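Local coordinates for auracyanin-B-2 (PDB 1QHQ), which carries electrons as a small blue copper protein of the cupredoxin fold, probably accepting them from the membrane-bound alternative complex III, at residues N3-N9 with A93-M99; S36-N40 with F110-P115. All blocks are in the same frame, centred on the assembly; numbering follows the deposited sequence.

Contact 1. Residues N3-N9 with A93-M99; sequences NAPGGSN and ALAWTAM
The amide of Asn3 lies across the backbone of Met99 and is held at both ends: OD1 takes the N-H of Met99 at 2.7 Å on a lone pair, nearly straight at 168°, and ND2 gives one N-H to Met99 O at 2.9 Å. The second partner lies in the amide plane, so the two bonds fix the flip and rotation of the group. CG stands anti to the backbone N of Asn3 (chi1 -178°), which carries the amide over to the backbone of 93-99. Further along, Gly6 and Trp96 form one antiparallel hydrogen-bonded pair, with Gly6 N to Trp96 O at 3.0 Å and Trp96 N to Gly6 O at 2.8 Å. The indole of Trp96 turns back beneath this backbone. Gly6 CA sits over the six-membered ring, 3.8 Å from its centroid in a CH-pi contact, while NE1 reaches Ala4 O at 2.9 Å through a bent bond of 136°. A CB on Gly6 would collide with CZ2 of this ring. A leucine in place of Trp96 would probably leave Ala4 O without its donor and strip the flat support from under Gly6 and Gly7. Beyond the ring, Ser8 N bonds to Ala93 O and Asn9 N to Leu94 O, the latter at 2.8 Å, with Leu94 CD2 against the Asn9 amide. The N-terminal segment starts beside Met99, whose side chain lies near the copper ligands His57 and Cys122, and runs antiparallel along the edge strand away from the metal. Leu94 and Ala95 both pair with Leu61, a classic beta bulge in this cupredoxin edge strand.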
loop_
_atom_site.group_PDB
_atom_site.type_symbol
_atom_site.label_atom_id
_atom_site.label_comp_id
_atom_site.label_asym_id
_atom_site.label_seq_id
_atom_site.Cartn_x
_atom_site.Cartn_y
_atom_site.Cartn_z
ATOM N N ASN A 3 -7.746 1.000 -12.385
ATOM C CA ASN A 3 -7.285 1.571 -11.100
ATOM C C ASN A 3 -8.185 1.081 -9.977
ATOM O O ASN A 3 -9.242 1.652 -9.689
ATOM C CB ASN A 3 -7.311 3.107 -11.157
ATOM C CG ASN A 3 -6.816 3.754 -9.902
ATOM O OD1 ASN A 3 -6.162 3.084 -9.068
ATOM N ND2 ASN A 3 -7.006 5.064 -9.718
ATOM N N ALA A 4 -7.750 0.011 -9.294
ATOM C CA ALA A 4 -8.570 -0.573 -8.233
ATOM C C ALA A 4 -7.657 -1.199 -7.164
ATOM O O ALA A 4 -6.520 -1.569 -7.485
ATOM C CB ALA A 4 -9.440 -1.669 -8.827
ATOM N N PRO A 5 -8.222 -1.426 -6.013
ATOM C CA PRO A 5 -7.493 -2.133 -4.940
ATOM C C PRO A 5 -7.242 -3.557 -5.378
ATOM O O PRO A 5 -7.910 -4.083 -6.288
ATOM C CB PRO A 5 -8.389 -2.010 -3.740
ATOM C CG PRO A 5 -9.758 -1.720 -4.252
ATOM C CD PRO A 5 -9.578 -1.055 -5.596
ATOM N N GLY A 6 -6.384 -4.268 -4.668
ATOM C CA GLY A 6 -6.085 -5.660 -5.079
ATOM C C GLY A 6 -5.018 -6.219 -4.127
ATOM O O GLY A 6 -4.794 -5.664 -3.051
ATOM N N GLY A 7 -4.538 -7.400 -4.476
ATOM C CA GLY A 7 -3.507 -8.056 -3.676
ATOM C C GLY A 7 -3.866 -9.513 -3.418
ATOM O O GLY A 7 -5.011 -9.934 -3.373
ATOM N N SER A 8 -2.784 -10.304 -3.197
ATOM C CA SER A 8 -2.994 -11.714 -2.930
ATOM C C SER A 8 -3.799 -11.964 -1.673
ATOM O O SER A 8 -4.416 -13.022 -1.577
ATOM C CB SER A 8 -1.659 -12.471 -2.856
ATOM O OG SER A 8 -0.895 -11.998 -1.741
ATOM N N ASN A 9 -3.753 -11.082 -0.690
ATOM C CA ASN A 9 -4.387 -11.336 0.600
ATOM C C ASN A 9 -5.707 -10.602 0.783
ATOM O O ASN A 9 -6.255 -10.583 1.888
ATOM C CB ASN A 9 -3.402 -10.920 1.711
ATOM C CG ASN A 9 -2.277 -11.953 1.862
ATOM O OD1 ASN A 9 -1.824 -12.575 0.903
ATOM N ND2 ASN A 9 -1.816 -12.110 3.101
ATOM N N ALA A 93 2.837 -9.008 -4.026
ATOM C CA ALA A 93 2.037 -7.827 -3.668
ATOM C C ALA A 93 0.807 -8.278 -2.874
ATOM O O ALA A 93 -0.122 -8.885 -3.405
ATOM C CB ALA A 93 1.623 -7.116 -4.957
ATOM N N LEU A 94 0.892 -8.166 -1.552
ATOM C CA LEU A 94 -0.097 -8.694 -0.645
ATOM C C LEU A 94 -1.425 -7.945 -0.673
ATOM O O LEU A 94 -2.487 -8.547 -0.557
ATOM C CB LEU A 94 0.431 -8.714 0.793
ATOM C CG LEU A 94 1.661 -9.579 1.054
ATOM C CD1 LEU A 94 2.101 -9.479 2.501
ATOM C CD2 LEU A 94 1.361 -11.031 0.693
ATOM N N ALA A 95 -1.357 -6.624 -0.788
ATOM C CA ALA A 95 -2.540 -5.788 -0.790
ATOM C C ALA A 95 -2.184 -4.374 -1.279
ATOM O O ALA A 95 -1.098 -3.870 -1.011
ATOM C CB ALA A 95 -3.054 -5.616 0.681
ATOM N N TRP A 96 -3.153 -3.737 -1.940
ATOM C CA TRP A 96 -2.949 -2.334 -2.304
ATOM C C TRP A 96 -4.308 -1.624 -2.376
ATOM O O TRP A 96 -5.324 -2.252 -2.677
ATOM C CB TRP A 96 -2.189 -2.143 -3.593
ATOM C CG TRP A 96 -2.805 -2.712 -4.820
ATOM C CD1 TRP A 96 -3.658 -2.074 -5.688
ATOM C CD2 TRP A 96 -2.561 -4.009 -5.393
ATOM N NE1 TRP A 96 -4.037 -2.936 -6.689
ATOM C CE2 TRP A 96 -3.304 -4.090 -6.591
ATOM C CE3 TRP A 96 -1.750 -5.083 -5.029
ATOM C CZ2 TRP A 96 -3.255 -5.200 -7.418
ATOM C CZ3 TRP A 96 -1.688 -6.188 -5.856
ATOM C CH2 TRP A 96 -2.465 -6.261 -7.026
ATOM N N THR A 97 -4.257 -0.316 -2.156
ATOM C CA THR A 97 -5.420 0.531 -2.435
ATOM C C THR A 97 -5.315 0.960 -3.927
ATOM O O THR A 97 -4.217 0.934 -4.477
ATOM C CB THR A 97 -5.441 1.811 -1.616
ATOM O OG1 THR A 97 -4.306 2.647 -1.982
ATOM C CG2 THR A 97 -5.312 1.590 -0.123
ATOM N N ALA A 98 -6.411 1.472 -4.428
ATOM C CA ALA A 98 -6.383 2.194 -5.703
ATOM C C ALA A 98 -5.411 3.381 -5.556
ATOM O O ALA A 98 -5.040 3.829 -4.493
ATOM C CB ALA A 98 -7.783 2.733 -5.971
ATOM N N MET A 99 -5.084 3.920 -6.744
ATOM C CA MET A 99 -4.248 5.134 -6.779
ATOM C C MET A 99 -5.177 6.345 -6.602
ATOM O O MET A 99 -6.165 6.438 -7.334
ATOM C CB MET A 99 -3.553 5.168 -8.145
ATOM C CG MET A 99 -2.548 6.327 -8.243
ATOM S SD MET A 99 -1.196 6.167 -7.084
ATOM C CE MET A 99 -0.322 4.764 -7.707
#

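Contact 2. Residues S36-N40 with F110-P115; sequences SLPAN and FRTPAP
Thr112 points its side chain at the turn after strand 34-38 and divides its two branches between polar and apolar partners. OG1, set between the backbone N and the carbonyl carbon (chi1 55°), donates to Pro38 O at 2.7 Å, in the carbonyl plane and on a lone pair. The same oxygen accepts from the N-H of Thr41, so the hydroxyl is used in both directions. The other branch, the methyl CG2, meets Leu37 CD1 at 3.7 Å, the two side chains crossing obliquely. That leucine methyl also comes within 4.4 Å of Phe110 CZ, at a slant to the ring, and Val43 of strand 42-49 touches both Leu37 and Thr112 in the same apolar layer.

On the outer side, Asn40 and Arg111 run alongside each other and point the same way, with amide and guanidinium planes 47° apart. Arg111 is modelled in two conformations, and its details hold for the one described here. In it the two meet flank to flank, Asn40 OD1 resting against the CD methylene of Arg111 at 3.1 Å. The arginine chain bends at chi3 (-59°), bringing NH1 toward Asn40 O, which lies at the guanidinium edge in a weak and doubtful bond of 3.3 Å. Its stronger partner is Glu13, which forms a salt bridge with NH2. Asn40 N makes weak bonds to Thr112 O and Pro113 O. Next to it, Ala39 CB packs on Pro115 CD at 3.6 Å.

The polar grip thus rests mainly on the threonine hydroxyl, which ties the end of strand 34-38 and the start of the next to the residue that follows strand 104-111. The arginine charge is probably balanced by Glu13, with Asn40 perhaps contributing contact along the aliphatic chain.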
loop_
_atom_site.group_PDB
_atom_site.type_symbol
_atom_site.label_atom_id
_atom_site.label_comp_id
_atom_site.label_asym_id
_atom_site.label_seq_id
_atom_site.Cartn_x
_atom_site.Cartn_y
_atom_site.Cartn_z
ATOM N N SER A 36 1.900 -1.637 12.765
ATOM C CA SER A 36 2.027 -2.935 13.487
ATOM C C SER A 36 0.652 -3.611 13.453
ATOM O O SER A 36 -0.318 -2.942 13.815
ATOM C CB SER A 36 2.330 -2.540 14.962
ATOM O OG SER A 36 2.634 -3.629 15.750
ATOM N N LEU A 37 0.577 -4.868 13.104
ATOM C CA LEU A 37 -0.743 -5.572 13.140
ATOM C C LEU A 37 -0.443 -7.021 13.544
ATOM O O LEU A 37 0.586 -7.575 13.211
ATOM C CB LEU A 37 -1.333 -5.563 11.729
ATOM C CG LEU A 37 -1.740 -4.216 11.111
ATOM C CD1 LEU A 37 -2.008 -4.413 9.628
ATOM C CD2 LEU A 37 -2.996 -3.708 11.847
ATOM N N PRO A 38 -1.465 -7.684 14.108
ATOM C CA PRO A 38 -1.314 -9.116 14.400
ATOM C C PRO A 38 -1.377 -9.927 13.129
ATOM O O PRO A 38 -2.032 -9.496 12.171
ATOM C CB PRO A 38 -2.506 -9.393 15.308
ATOM C CG PRO A 38 -3.541 -8.391 14.908
ATOM C CD PRO A 38 -2.739 -7.137 14.507
ATOM N N ALA A 39 -0.793 -11.111 13.137
ATOM C CA ALA A 39 -0.795 -12.016 12.009
ATOM C C ALA A 39 -2.175 -12.651 11.785
ATOM O O ALA A 39 -2.960 -12.750 12.713
ATOM C CB ALA A 39 0.225 -13.150 12.217
ATOM N N ASN A 40 -2.405 -13.027 10.557
ATOM C CA ASN A 40 -3.578 -13.815 10.163
ATOM C C ASN A 40 -4.859 -13.215 10.663
ATOM O O ASN A 40 -5.804 -13.880 11.129
ATOM C CB ASN A 40 -3.405 -15.269 10.692
ATOM C CG ASN A 40 -4.476 -16.189 10.114
ATOM O OD1 ASN A 40 -4.806 -16.105 8.927
ATOM N ND2 ASN A 40 -5.043 -17.058 10.942
ATOM N N PHE A 110 -7.828 -6.852 3.851
ATOM C CA PHE A 110 -6.960 -7.979 3.594
ATOM C C PHE A 110 -6.702 -8.778 4.868
ATOM O O PHE A 110 -6.754 -8.235 5.967
ATOM C CB PHE A 110 -5.651 -7.557 2.929
ATOM C CG PHE A 110 -4.759 -6.705 3.798
ATOM C CD1 PHE A 110 -5.020 -5.365 3.986
ATOM C CD2 PHE A 110 -3.659 -7.262 4.440
ATOM C CE1 PHE A 110 -4.202 -4.599 4.793
ATOM C CE2 PHE A 110 -2.859 -6.515 5.277
ATOM C CZ PHE A 110 -3.098 -5.141 5.408
ATOM N N ARG A 111 -6.243 -10.011 4.666
ATOM C CA ARG A 111 -5.762 -10.817 5.795
ATOM C C ARG A 111 -4.248 -10.602 5.919
ATOM O O ARG A 111 -3.505 -10.754 4.962
ATOM C CB ARG A 111 -6.080 -12.302 5.586
ATOM C CG ARG A 111 -5.669 -13.146 6.806
ATOM C CD ARG A 111 -6.187 -14.575 6.658
ATOM N NE ARG A 111 -7.646 -14.599 6.532
ATOM C CZ ARG A 111 -8.475 -14.615 7.568
ATOM N NH1 ARG A 111 -7.967 -14.577 8.802
ATOM N NH2 ARG A 111 -9.786 -14.616 7.419
ATOM N N THR A 112 -3.848 -10.145 7.101
ATOM C CA THR A 112 -2.387 -9.934 7.278
ATOM C C THR A 112 -1.657 -11.267 7.127
ATOM O O THR A 112 -2.212 -12.332 7.426
ATOM C CB THR A 112 -2.125 -9.347 8.660
ATOM O OG1 THR A 112 -2.732 -10.238 9.623
ATOM C CG2 THR A 112 -2.760 -7.964 8.833
ATOM N N PRO A 113 -0.418 -11.221 6.681
ATOM C CA PRO A 113 0.431 -12.375 6.499
ATOM C C PRO A 113 0.979 -12.924 7.807
ATOM O O PRO A 113 0.497 -12.556 8.890
ATOM C CB PRO A 113 1.560 -11.814 5.605
ATOM C CG PRO A 113 1.709 -10.414 6.149
ATOM C CD PRO A 113 0.270 -9.946 6.320
ATOM N N ALA A 114 1.907 -13.871 7.727
ATOM C CA ALA A 114 2.493 -14.475 8.964
ATOM C C ALA A 114 3.331 -13.467 9.710
ATOM O O ALA A 114 3.730 -12.434 9.112
ATOM C CB ALA A 114 3.433 -15.592 8.441
ATOM N N PRO A 115 3.702 -13.704 10.934
ATOM C CA PRO A 115 4.529 -12.798 11.716
ATOM C C PRO A 115 5.802 -12.541 10.946
ATOM O O PRO A 115 6.344 -13.431 10.267
ATOM C CB PRO A 115 4.836 -13.593 13.007
ATOM C CG PRO A 115 3.553 -14.412 13.153
ATOM C CD PRO A 115 3.322 -14.909 11.729
#

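The centres of the two contacts lie about 16 Å apart, and their segments alternate along the chain: 3-9, 36-40, 93-99, then 110-115. They meet where Asn9 O lies 2.8 Å from Arg111 N, a probable hydrogen bond, and where Ala95 packs on Phe110 and Leu94 on Pro113. Strands 34-38 and 93-96 are the outermost strands of the five-stranded sheet, whereas strand 104-111 borders the three-stranded one. Contact 1 therefore follows one edge of the first sheet toward the copper, and contact 2 joins its other edge strand to the second sheet, away from the metal. Together they tie the N-terminal segment and both sheets into one cupredoxin sandwich.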